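Local coordinates for protein serpin-12 (Manduca sexta, PDB 6CJ7) that probably inhibits serine proteases, as a member of the serpin family, and controls the prophenoloxidase activation system in larval hemolymph, at residues 99-102 and 103-107; 108-111 and 112-116; 301-304 and 305-309. All coordinates share one frame; numbering follows the deposited sequence.

Contact 1: 99-102 and 103-107; sequences VFLS and ENFNL
A chi1 of 163° swings OG of S102 round beside its own carbonyl carbon, where it faces the amide of N104, while a chi1 of 175° sends CG of L101 forward to CB of F105. The hydroxyl oxygen of S102 accepts from N104 N at 3.1 Å, and S102 O receives F105 N at 2.9 Å. The hydroxyl bond makes an ST turn, and the backbone bond closes the type I beta turn from S102 to F105; the two together form an ST motif. Serine suits the first position because its short side chain brings an acceptor back onto the turn. Without the hydroxyl, as with an alanine in its place, the N104 amide would probably lose this acceptor and the start of the turn one of its two bonds.

Next to these bonds lies an apolar patch. L101 and F105 cross at about a right angle, with CD1 of the leucine 3.9 Å from CB of the phenylalanine. The other methyl, L101 CD2, reaches on to L107 CB at 4.1 Å, and the branching of leucine thus serves two partners. The phenylalanine ring turns an edge to S102 O and also touches Q164 and P313.

The turn ends strand 92-102, which runs parallel to strand 123-126 and antiparallel to strand 165-174 in sheet A of the serpin fold. Strand 106-107 beyond it pairs instead with strand 306-307, and helix 109-118 follows.

Contact 2: 108-111 and 112-116; sequences NPQF and KRIAV
N108 and K112 begin the ladder of backbone hydrogen bonds that joins 108-111 to 112-116: K112 N gives to N108 O at 3.1 Å. The same four-residue step is repeated from R113 N to P109 O, from I114 N to Q110 O and from A115 N to F111 O, the spacing of an alpha helix.

A side-chain bond closes the free end of that ladder. With CG of N108 anti to the backbone N (chi1 -178°), OD1 folds back over the first turn and accepts from F111 N at 2.9 Å, with an N-H...O angle of 160°. This is a classical N-cap, the start of helix 109-118, which in the serpin fold links strand 92-102 to strand 123-126. Asparagine suits the cap through its short acceptor, and proline suits the position after it because the first turn needs no amide hydrogen there.

Among the charged groups, R113 bends at chi3 and lays one face of its guanidinium over the chain at P109 and Q110, NH2 lying 3.4 Å from Q110 CA. The Q110 amide is turned 63° from the guanidinium plane. K112 runs extended to CE and then bends at chi4, where NZ forms a salt bridge with D122.

Van der Waals contacts of aliphatic carbons fill other flanks. I114 runs side by side with Q110, its CG1 resting 3.3 Å from Q110 O and its CD1 4.1 Å from Q110 CG. A115 brings only a methyl, CB, to within 3.4 Å of F111 O, a small residue suited to a buried flank that M49 of helix 40-51 also touches. The buried F111 ring packs against M49, L123 and L305.

Contact 3: 301-304 and 305-309; sequences ELYN and LGSHG
L302 O accepts L305 N at 2.9 Å and a weak second bond from G306 N at 3.4 Å, while Y303 and N304 between them take backbone angles close to those of a type I turn and reverse the chain. On one side of this turn CB of L302 and CB of L305 meet at 4.3 Å, two leucines that suit a buried spot.

Y303 makes the farther reach. Its CG is anti to the backbone N (chi1 -165°), and although CB points away, the long ring returns alongside the outgoing chain. There OH donates to G309 O at 2.7 Å, with the acceptor at the ring's edge and near its plane. S307 CB approaches the ring obliquely, 3.3 Å from CE1, a tight fit that a small serine allows. G309 has a positive phi, easily adopted by glycine, as the chain turns its carbonyl to the hydroxyl. Y303 CA also makes a CA-H...O contact with G306 O.

The turn comes after helix 284-289, with L302 N held by S312 OG, and leads into strand 306-307, which joins it to strand 106-107 and the start of helix 109-118.

How the contacts relate
The three contacts form one patch at an end of the molecule, with centres 13 Å apart between contacts 1 and 2, 9 Å between 1 and 3, and 13 Å between 2 and 3. Contacts 1 and 3 share a small two-stranded antiparallel sheet: N106 N lies 2.8 Å from S307 O, and N104 O 2.7 Å from H308 ND1. Contact 3 also meets the capped helix of contact 2, with N108 N 3.0 Å from L305 O and F111 CZ 3.6 Å from L305 CD1. The strand directions place the unmodelled 332-346, probably the flexible reactive centre loop, toward the opposite end, so the patch probably takes no part in first recognition of the protease.

Contact 1: 99-102 and 103-107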
ATOM      1  N   VAL A  99      -1.282 -17.007   1.332  1.00 18.54           N
ATOM      2  CA  VAL A  99      -2.601 -17.566   1.044  1.00 19.12           C
ATOM      3  C   VAL A  99      -2.785 -18.733   2.003  1.00 20.00           C
ATOM      4  O   VAL A  99      -2.072 -19.740   1.907  1.00 22.81           O
ATOM      5  CB  VAL A  99      -2.729 -18.034  -0.414  1.00 21.44           C
ATOM      6  CG1 VAL A  99      -4.147 -18.554  -0.689  1.00 22.48           C
ATOM      7  CG2 VAL A  99      -2.367 -16.929  -1.387  1.00 21.05           C
ATOM      8  N   PHE A 100      -3.728 -18.603   2.931  1.00 20.30           N
ATOM      9  CA  PHE A 100      -3.989 -19.636   3.923  1.00 20.82           C
ATOM     10  C   PHE A 100      -5.166 -20.464   3.431  1.00 21.35           C
ATOM     11  O   PHE A 100      -6.311 -20.001   3.446  1.00 22.11           O
ATOM     12  CB  PHE A 100      -4.247 -19.014   5.292  1.00 22.53           C
ATOM     13  CG  PHE A 100      -3.041 -18.308   5.858  1.00 23.57           C
ATOM     14  CD1 PHE A 100      -2.907 -16.929   5.754  1.00 22.82           C
ATOM     15  CD2 PHE A 100      -2.033 -19.034   6.481  1.00 25.82           C
ATOM     16  CE1 PHE A 100      -1.786 -16.274   6.267  1.00 21.96           C
ATOM     17  CE2 PHE A 100      -0.906 -18.391   6.993  1.00 26.71           C
ATOM     18  CZ  PHE A 100      -0.786 -17.010   6.886  1.00 23.68           C
ATOM     19  N   LEU A 101      -4.868 -21.671   2.960  1.00 20.69           N
ATOM     20  CA  LEU A 101      -5.838 -22.542   2.305  1.00 19.67           C
ATOM     21  C   LEU A 101      -6.273 -23.646   3.261  1.00 23.38           C
ATOM     22  O   LEU A 101      -5.433 -24.393   3.781  1.00 24.84           O
ATOM     23  CB  LEU A 101      -5.239 -23.146   1.038  1.00 20.26           C
ATOM     24  CG  LEU A 101      -6.119 -24.163   0.334  1.00 20.77           C
ATOM     25  CD1 LEU A 101      -7.284 -23.446  -0.314  1.00 21.40           C
ATOM     26  CD2 LEU A 101      -5.265 -24.847  -0.708  1.00 25.55           C
ATOM     27  N   SER A 102      -7.586 -23.767   3.463  1.00 20.62           N
ATOM     28  CA  SER A 102      -8.120 -24.797   4.341  1.00 20.87           C
ATOM     29  C   SER A 102      -7.602 -26.177   3.963  1.00 25.17           C
ATOM     30  O   SER A 102      -7.503 -26.519   2.783  1.00 24.57           O
ATOM     31  CB  SER A 102      -9.647 -24.795   4.275  1.00 28.42           C
ATOM     32  OG  SER A 102     -10.194 -25.993   4.784  1.00 29.16           O
ATOM     33  N   GLU A 103      -7.288 -26.975   4.983  1.00 29.13           N
ATOM     34  CA  GLU A 103      -6.833 -28.338   4.747  1.00 34.31           C
ATOM     35  C   GLU A 103      -7.910 -29.235   4.148  1.00 34.77           C
ATOM     36  O   GLU A 103      -7.610 -30.387   3.827  1.00 40.77           O
ATOM     37  CB  GLU A 103      -6.310 -28.950   6.042  1.00 38.56           C
ATOM     38  CG  GLU A 103      -4.998 -28.362   6.507  1.00 43.16           C
ATOM     39  CD  GLU A 103      -4.435 -29.103   7.695  1.00 51.95           C
ATOM     40  OE1 GLU A 103      -5.008 -30.155   8.048  1.00 60.09           O
ATOM     41  OE2 GLU A 103      -3.426 -28.639   8.268  1.00 52.26           O
ATOM     42  N   ASN A 104      -9.145 -28.750   3.988  1.00 31.26           N
ATOM     43  CA  ASN A 104     -10.118 -29.484   3.183  1.00 29.49           C
ATOM     44  C   ASN A 104      -9.731 -29.524   1.707  1.00 29.97           C
ATOM     45  O   ASN A 104     -10.242 -30.374   0.965  1.00 34.58           O
ATOM     46  CB  ASN A 104     -11.510 -28.869   3.332  1.00 34.87           C
ATOM     47  CG  ASN A 104     -12.081 -29.050   4.723  1.00 44.41           C
ATOM     48  OD1 ASN A 104     -11.871 -30.079   5.359  1.00 50.20           O
ATOM     49  ND2 ASN A 104     -12.807 -28.045   5.202  1.00 47.46           N
ATOM     50  N   PHE A 105      -8.834 -28.640   1.275  1.00 27.00           N
ATOM     51  CA  PHE A 105      -8.384 -28.549  -0.106  1.00 27.75           C
ATOM     52  C   PHE A 105      -6.932 -28.996  -0.203  1.00 30.50           C
ATOM     53  O   PHE A 105      -6.127 -28.733   0.696  1.00 34.09           O
ATOM     54  CB  PHE A 105      -8.535 -27.112  -0.633  1.00 23.89           C
ATOM     55  CG  PHE A 105      -9.965 -26.679  -0.765  1.00 25.97           C
ATOM     56  CD1 PHE A 105     -10.656 -26.187   0.331  1.00 29.05           C
ATOM     57  CD2 PHE A 105     -10.638 -26.810  -1.976  1.00 25.54           C
ATOM     58  CE1 PHE A 105     -11.990 -25.817   0.218  1.00 29.34           C
ATOM     59  CE2 PHE A 105     -11.963 -26.438  -2.095  1.00 23.56           C
ATOM     60  CZ  PHE A 105     -12.641 -25.942  -0.993  1.00 27.23           C
ATOM     61  N   ASN A 106      -6.600 -29.680  -1.289  1.00 28.70           N
ATOM     62  CA  ASN A 106      -5.215 -30.004  -1.590  1.00 28.91           C
ATOM     63  C   ASN A 106      -4.591 -28.830  -2.329  1.00 28.06           C
ATOM     64  O   ASN A 106      -5.154 -28.340  -3.311  1.00 29.79           O
ATOM     65  CB  ASN A 106      -5.125 -31.274  -2.434  1.00 33.18           C
ATOM     66  CG  ASN A 106      -5.625 -32.493  -1.694  1.00 43.58           C
ATOM     67  OD1 ASN A 106      -5.185 -32.779  -0.579  1.00 48.23           O
ATOM     68  ND2 ASN A 106      -6.561 -33.210  -2.300  1.00 51.97           N
ATOM     69  N   LEU A 107      -3.433 -28.380  -1.862  1.00 29.91           N
ATOM     70  CA  LEU A 107      -2.804 -27.247  -2.521  1.00 27.64           C
ATOM     71  C   LEU A 107      -2.216 -27.686  -3.859  1.00 29.00           C
ATOM     72  O   LEU A 107      -1.816 -28.839  -4.043  1.00 33.76           O
ATOM     73  CB  LEU A 107      -1.727 -26.620  -1.629  1.00 32.96           C
ATOM     74  CG  LEU A 107      -0.423 -27.328  -1.257  1.00 38.68           C
ATOM     75  CD1 LEU A 107       0.618 -27.247  -2.368  1.00 45.36           C
ATOM     76  CD2 LEU A 107       0.120 -26.694   0.015  1.00 38.95           C
TER

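Contact 2: 108-111 and 112-116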
ATOM      1  N   ASN A 108      -2.211 -26.761  -4.811  1.00 25.54           N
ATOM      2  CA  ASN A 108      -1.569 -26.990  -6.101  1.00 27.21           C
ATOM      3  C   ASN A 108      -0.084 -26.663  -5.977  1.00 27.17           C
ATOM      4  O   ASN A 108       0.264 -25.520  -5.656  1.00 24.86           O
ATOM      5  CB  ASN A 108      -2.246 -26.125  -7.162  1.00 26.10           C
ATOM      6  CG  ASN A 108      -1.687 -26.335  -8.553  1.00 26.11           C
ATOM      7  OD1 ASN A 108      -0.603 -25.863  -8.879  1.00 32.37           O
ATOM      8  ND2 ASN A 108      -2.441 -27.041  -9.387  1.00 27.78           N
ATOM      9  N   PRO A 109       0.815 -27.632  -6.170  1.00 28.15           N
ATOM     10  CA  PRO A 109       2.246 -27.353  -5.971  1.00 29.27           C
ATOM     11  C   PRO A 109       2.802 -26.323  -6.934  1.00 25.83           C
ATOM     12  O   PRO A 109       3.729 -25.587  -6.570  1.00 29.42           O
ATOM     13  CB  PRO A 109       2.900 -28.727  -6.175  1.00 36.42           C
ATOM     14  CG  PRO A 109       1.784 -29.719  -5.985  1.00 40.66           C
ATOM     15  CD  PRO A 109       0.560 -29.043  -6.507  1.00 35.60           C
ATOM     16  N   GLN A 110       2.258 -26.247  -8.151  1.00 27.33           N
ATOM     17  CA  GLN A 110       2.735 -25.265  -9.120  1.00 30.74           C
ATOM     18  C   GLN A 110       2.345 -23.853  -8.709  1.00 29.52           C
ATOM     19  O   GLN A 110       3.149 -22.921  -8.836  1.00 31.48           O
ATOM     20  CB  GLN A 110       2.191 -25.598 -10.511  1.00 36.89           C
ATOM     21  CG  GLN A 110       2.527 -24.586 -11.595  1.00 41.97           C
ATOM     22  CD  GLN A 110       2.137 -25.078 -12.989  1.00 63.75           C
ATOM     23  OE1 GLN A 110       0.978 -25.409 -13.242  1.00 71.69           O
ATOM     24  NE2 GLN A 110       3.110 -25.129 -13.893  1.00 68.80           N
ATOM     25  N   PHE A 111       1.113 -23.674  -8.216  1.00 28.88           N
ATOM     26  CA  PHE A 111       0.734 -22.378  -7.663  1.00 26.57           C
ATOM     27  C   PHE A 111       1.659 -21.994  -6.517  1.00 23.05           C
ATOM     28  O   PHE A 111       2.119 -20.845  -6.421  1.00 24.07           O
ATOM     29  CB  PHE A 111      -0.725 -22.421  -7.187  1.00 20.99           C
ATOM     30  CG  PHE A 111      -1.258 -21.092  -6.700  1.00 21.23           C
ATOM     31  CD1 PHE A 111      -0.989 -20.649  -5.416  1.00 21.28           C
ATOM     32  CD2 PHE A 111      -2.026 -20.297  -7.534  1.00 21.53           C
ATOM     33  CE1 PHE A 111      -1.483 -19.434  -4.960  1.00 20.48           C
ATOM     34  CE2 PHE A 111      -2.531 -19.073  -7.077  1.00 23.04           C
ATOM     35  CZ  PHE A 111      -2.248 -18.649  -5.793  1.00 20.00           C
ATOM     36  N   LYS A 112       1.944 -22.945  -5.630  1.00 22.42           N
ATOM     37  CA  LYS A 112       2.854 -22.660  -4.527  1.00 21.77           C
ATOM     38  C   LYS A 112       4.233 -22.250  -5.031  1.00 25.40           C
ATOM     39  O   LYS A 112       4.823 -21.298  -4.511  1.00 26.42           O
ATOM     40  CB  LYS A 112       2.943 -23.866  -3.593  1.00 26.97           C
ATOM     41  CG  LYS A 112       3.941 -23.673  -2.457  1.00 28.51           C
ATOM     42  CD  LYS A 112       4.106 -24.944  -1.651  1.00 35.55           C
ATOM     43  CE  LYS A 112       5.148 -24.790  -0.555  1.00 41.30           C
ATOM     44  NZ  LYS A 112       4.647 -24.018   0.605  1.00 45.81           N
ATOM     45  N   ARG A 113       4.744 -22.925  -6.062  1.00 24.70           N
ATOM     46  CA  ARG A 113       6.053 -22.562  -6.601  1.00 29.08           C
ATOM     47  C   ARG A 113       6.063 -21.130  -7.123  1.00 28.90           C
ATOM     48  O   ARG A 113       6.999 -20.368  -6.855  1.00 31.88           O
ATOM     49  CB  ARG A 113       6.463 -23.525  -7.721  1.00 36.31           C
ATOM     50  CG  ARG A 113       7.185 -24.773  -7.251  1.00 47.99           C
ATOM     51  CD  ARG A 113       7.594 -25.680  -8.418  1.00 47.84           C
ATOM     52  NE  ARG A 113       6.809 -26.909  -8.399  1.00 51.40           N
ATOM     53  CZ  ARG A 113       5.896 -27.239  -9.306  1.00 50.23           C
ATOM     54  NH1 ARG A 113       5.223 -28.363  -9.167  1.00 47.34           N
ATOM     55  NH2 ARG A 113       5.659 -26.454 -10.349  1.00 56.70           N
ATOM     56  N   ILE A 114       5.024 -20.746  -7.870  1.00 26.19           N
ATOM     57  CA  ILE A 114       4.955 -19.390  -8.405  1.00 27.87           C
ATOM     58  C   ILE A 114       4.815 -18.378  -7.275  1.00 24.31           C
ATOM     59  O   ILE A 114       5.395 -17.286  -7.327  1.00 24.28           O
ATOM     60  CB  ILE A 114       3.800 -19.280  -9.421  1.00 29.05           C
ATOM     61  CG1 ILE A 114       4.011 -20.256 -10.574  1.00 34.29           C
ATOM     62  CG2 ILE A 114       3.683 -17.862  -9.959  1.00 33.71           C
ATOM     63  CD1 ILE A 114       2.769 -20.451 -11.420  1.00 41.62           C
ATOM     64  N   ALA A 115       4.047 -18.726  -6.236  1.00 22.04           N
ATOM     65  CA  ALA A 115       3.901 -17.864  -5.065  1.00 21.90           C
ATOM     66  C   ALA A 115       5.252 -17.503  -4.475  1.00 24.62           C
ATOM     67  O   ALA A 115       5.546 -16.329  -4.220  1.00 23.66           O
ATOM     68  CB  ALA A 115       3.065 -18.577  -4.005  1.00 23.58           C
ATOM     69  N   VAL A 116       6.083 -18.521  -4.251  1.00 25.16           N
ATOM     70  CA  VAL A 116       7.375 -18.349  -3.594  1.00 28.10           C
ATOM     71  C   VAL A 116       8.380 -17.696  -4.531  1.00 32.79           C
ATOM     72  O   VAL A 116       9.101 -16.772  -4.138  1.00 33.84           O
ATOM     73  CB  VAL A 116       7.875 -19.710  -3.077  1.00 29.40           C
ATOM     74  CG1 VAL A 116       9.295 -19.583  -2.512  1.00 38.89           C
ATOM     75  CG2 VAL A 116       6.919 -20.277  -2.033  1.00 34.71           C
TER

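Contact 3: 301-304 and 305-309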
ATOM      1  N   GLU A 301     -13.542 -19.761  -9.959  1.00 21.34           N
ATOM      2  CA  GLU A 301     -12.788 -20.745 -10.740  1.00 20.20           C
ATOM      3  C   GLU A 301     -11.319 -20.594 -10.369  1.00 22.72           C
ATOM      4  O   GLU A 301     -10.554 -19.903 -11.044  1.00 24.44           O
ATOM      5  CB  GLU A 301     -13.019 -20.549 -12.232  1.00 21.29           C
ATOM      6  CG  GLU A 301     -14.428 -20.870 -12.661  1.00 25.67           C
ATOM      7  CD  GLU A 301     -14.689 -22.369 -12.629  1.00 41.12           C
ATOM      8  OE1 GLU A 301     -13.738 -23.151 -12.827  1.00 40.37           O
ATOM      9  OE2 GLU A 301     -15.845 -22.771 -12.403  1.00 54.24           O
ATOM     10  N   LEU A 302     -10.934 -21.245  -9.269  1.00 21.57           N
ATOM     11  CA  LEU A 302      -9.581 -21.205  -8.729  1.00 21.56           C
ATOM     12  C   LEU A 302      -9.043 -22.618  -8.550  1.00 20.37           C
ATOM     13  O   LEU A 302      -8.288 -22.896  -7.613  1.00 22.50           O
ATOM     14  CB  LEU A 302      -9.549 -20.430  -7.407  1.00 19.87           C
ATOM     15  CG  LEU A 302      -9.953 -18.966  -7.540  1.00 23.94           C
ATOM     16  CD1 LEU A 302     -10.326 -18.363  -6.176  1.00 22.80           C
ATOM     17  CD2 LEU A 302      -8.815 -18.167  -8.226  1.00 22.92           C
ATOM     18  N   TYR A 303      -9.430 -23.527  -9.449  1.00 22.01           N
ATOM     19  CA  TYR A 303      -9.062 -24.928  -9.300  1.00 23.09           C
ATOM     20  C   TYR A 303      -7.560 -25.154  -9.417  1.00 25.03           C
ATOM     21  O   TYR A 303      -7.050 -26.147  -8.888  1.00 25.03           O
ATOM     22  CB  TYR A 303      -9.812 -25.767 -10.340  1.00 22.23           C
ATOM     23  CG  TYR A 303      -9.772 -27.242 -10.052  1.00 26.43           C
ATOM     24  CD1 TYR A 303     -10.589 -27.789  -9.068  1.00 27.49           C
ATOM     25  CD2 TYR A 303      -8.918 -28.095 -10.755  1.00 24.15           C
ATOM     26  CE1 TYR A 303     -10.563 -29.143  -8.785  1.00 26.37           C
ATOM     27  CE2 TYR A 303      -8.880 -29.449 -10.471  1.00 28.18           C
ATOM     28  CZ  TYR A 303      -9.699 -29.965  -9.489  1.00 25.93           C
ATOM     29  OH  TYR A 303      -9.668 -31.309  -9.202  1.00 32.11           O
ATOM     30  N   ASN A 304      -6.833 -24.267 -10.088  1.00 24.87           N
ATOM     31  CA  ASN A 304      -5.388 -24.420 -10.191  1.00 23.45           C
ATOM     32  C   ASN A 304      -4.657 -23.775  -9.021  1.00 20.81           C
ATOM     33  O   ASN A 304      -3.421 -23.693  -9.040  1.00 26.67           O
ATOM     34  CB  ASN A 304      -4.866 -23.855 -11.505  1.00 23.10           C
ATOM     35  CG  ASN A 304      -5.218 -24.717 -12.690  1.00 36.94           C
ATOM     36  OD1 ASN A 304      -5.506 -24.196 -13.769  1.00 49.72           O
ATOM     37  ND2 ASN A 304      -5.193 -26.029 -12.511  1.00 37.98           N
ATOM     38  N   LEU A 305      -5.397 -23.298  -8.020  1.00 20.04           N
ATOM     39  CA  LEU A 305      -4.849 -22.932  -6.723  1.00 19.55           C
ATOM     40  C   LEU A 305      -4.968 -24.089  -5.730  1.00 22.94           C
ATOM     41  O   LEU A 305      -4.015 -24.377  -4.996  1.00 23.31           O
ATOM     42  CB  LEU A 305      -5.570 -21.681  -6.215  1.00 21.64           C
ATOM     43  CG  LEU A 305      -5.108 -21.010  -4.930  1.00 20.62           C
ATOM     44  CD1 LEU A 305      -5.613 -19.574  -4.905  1.00 19.00           C
ATOM     45  CD2 LEU A 305      -5.632 -21.755  -3.709  1.00 23.02           C
ATOM     46  N   GLY A 306      -6.125 -24.745  -5.685  1.00 24.78           N
ATOM     47  CA  GLY A 306      -6.328 -25.902  -4.825  1.00 25.05           C
ATOM     48  C   GLY A 306      -7.588 -26.625  -5.240  1.00 23.63           C
ATOM     49  O   GLY A 306      -8.364 -26.136  -6.064  1.00 24.03           O
ATOM     50  N   SER A 307      -7.799 -27.798  -4.644  1.00 22.59           N
ATOM     51  CA  SER A 307      -8.883 -28.652  -5.113  1.00 23.63           C
ATOM     52  C   SER A 307      -9.430 -29.507  -3.980  1.00 26.10           C
ATOM     53  O   SER A 307      -8.698 -29.937  -3.086  1.00 27.47           O
ATOM     54  CB  SER A 307      -8.420 -29.551  -6.267  1.00 26.71           C
ATOM     55  OG  SER A 307      -7.358 -30.393  -5.861  1.00 29.84           O
ATOM     56  N   HIS A 308     -10.736 -29.760  -4.043  1.00 26.76           N
ATOM     57  CA  HIS A 308     -11.407 -30.737  -3.188  1.00 26.11           C
ATOM     58  C   HIS A 308     -12.243 -31.576  -4.142  1.00 27.65           C
ATOM     59  O   HIS A 308     -13.328 -31.154  -4.550  1.00 29.40           O
ATOM     60  CB  HIS A 308     -12.266 -30.062  -2.122  1.00 27.96           C
ATOM     61  CG  HIS A 308     -13.024 -31.017  -1.250  1.00 34.89           C
ATOM     62  ND1 HIS A 308     -12.694 -31.239   0.071  1.00 36.19           N
ATOM     63  CD2 HIS A 308     -14.102 -31.799  -1.503  1.00 43.24           C
ATOM     64  CE1 HIS A 308     -13.531 -32.117   0.592  1.00 38.73           C
ATOM     65  NE2 HIS A 308     -14.393 -32.475  -0.343  1.00 41.22           N
ATOM     66  N   GLY A 309     -11.735 -32.746  -4.508  1.00 30.39           N
ATOM     67  CA  GLY A 309     -12.334 -33.449  -5.628  1.00 31.76           C
ATOM     68  C   GLY A 309     -12.366 -32.520  -6.818  1.00 30.19           C
ATOM     69  O   GLY A 309     -11.365 -31.875  -7.156  1.00 31.84           O
TER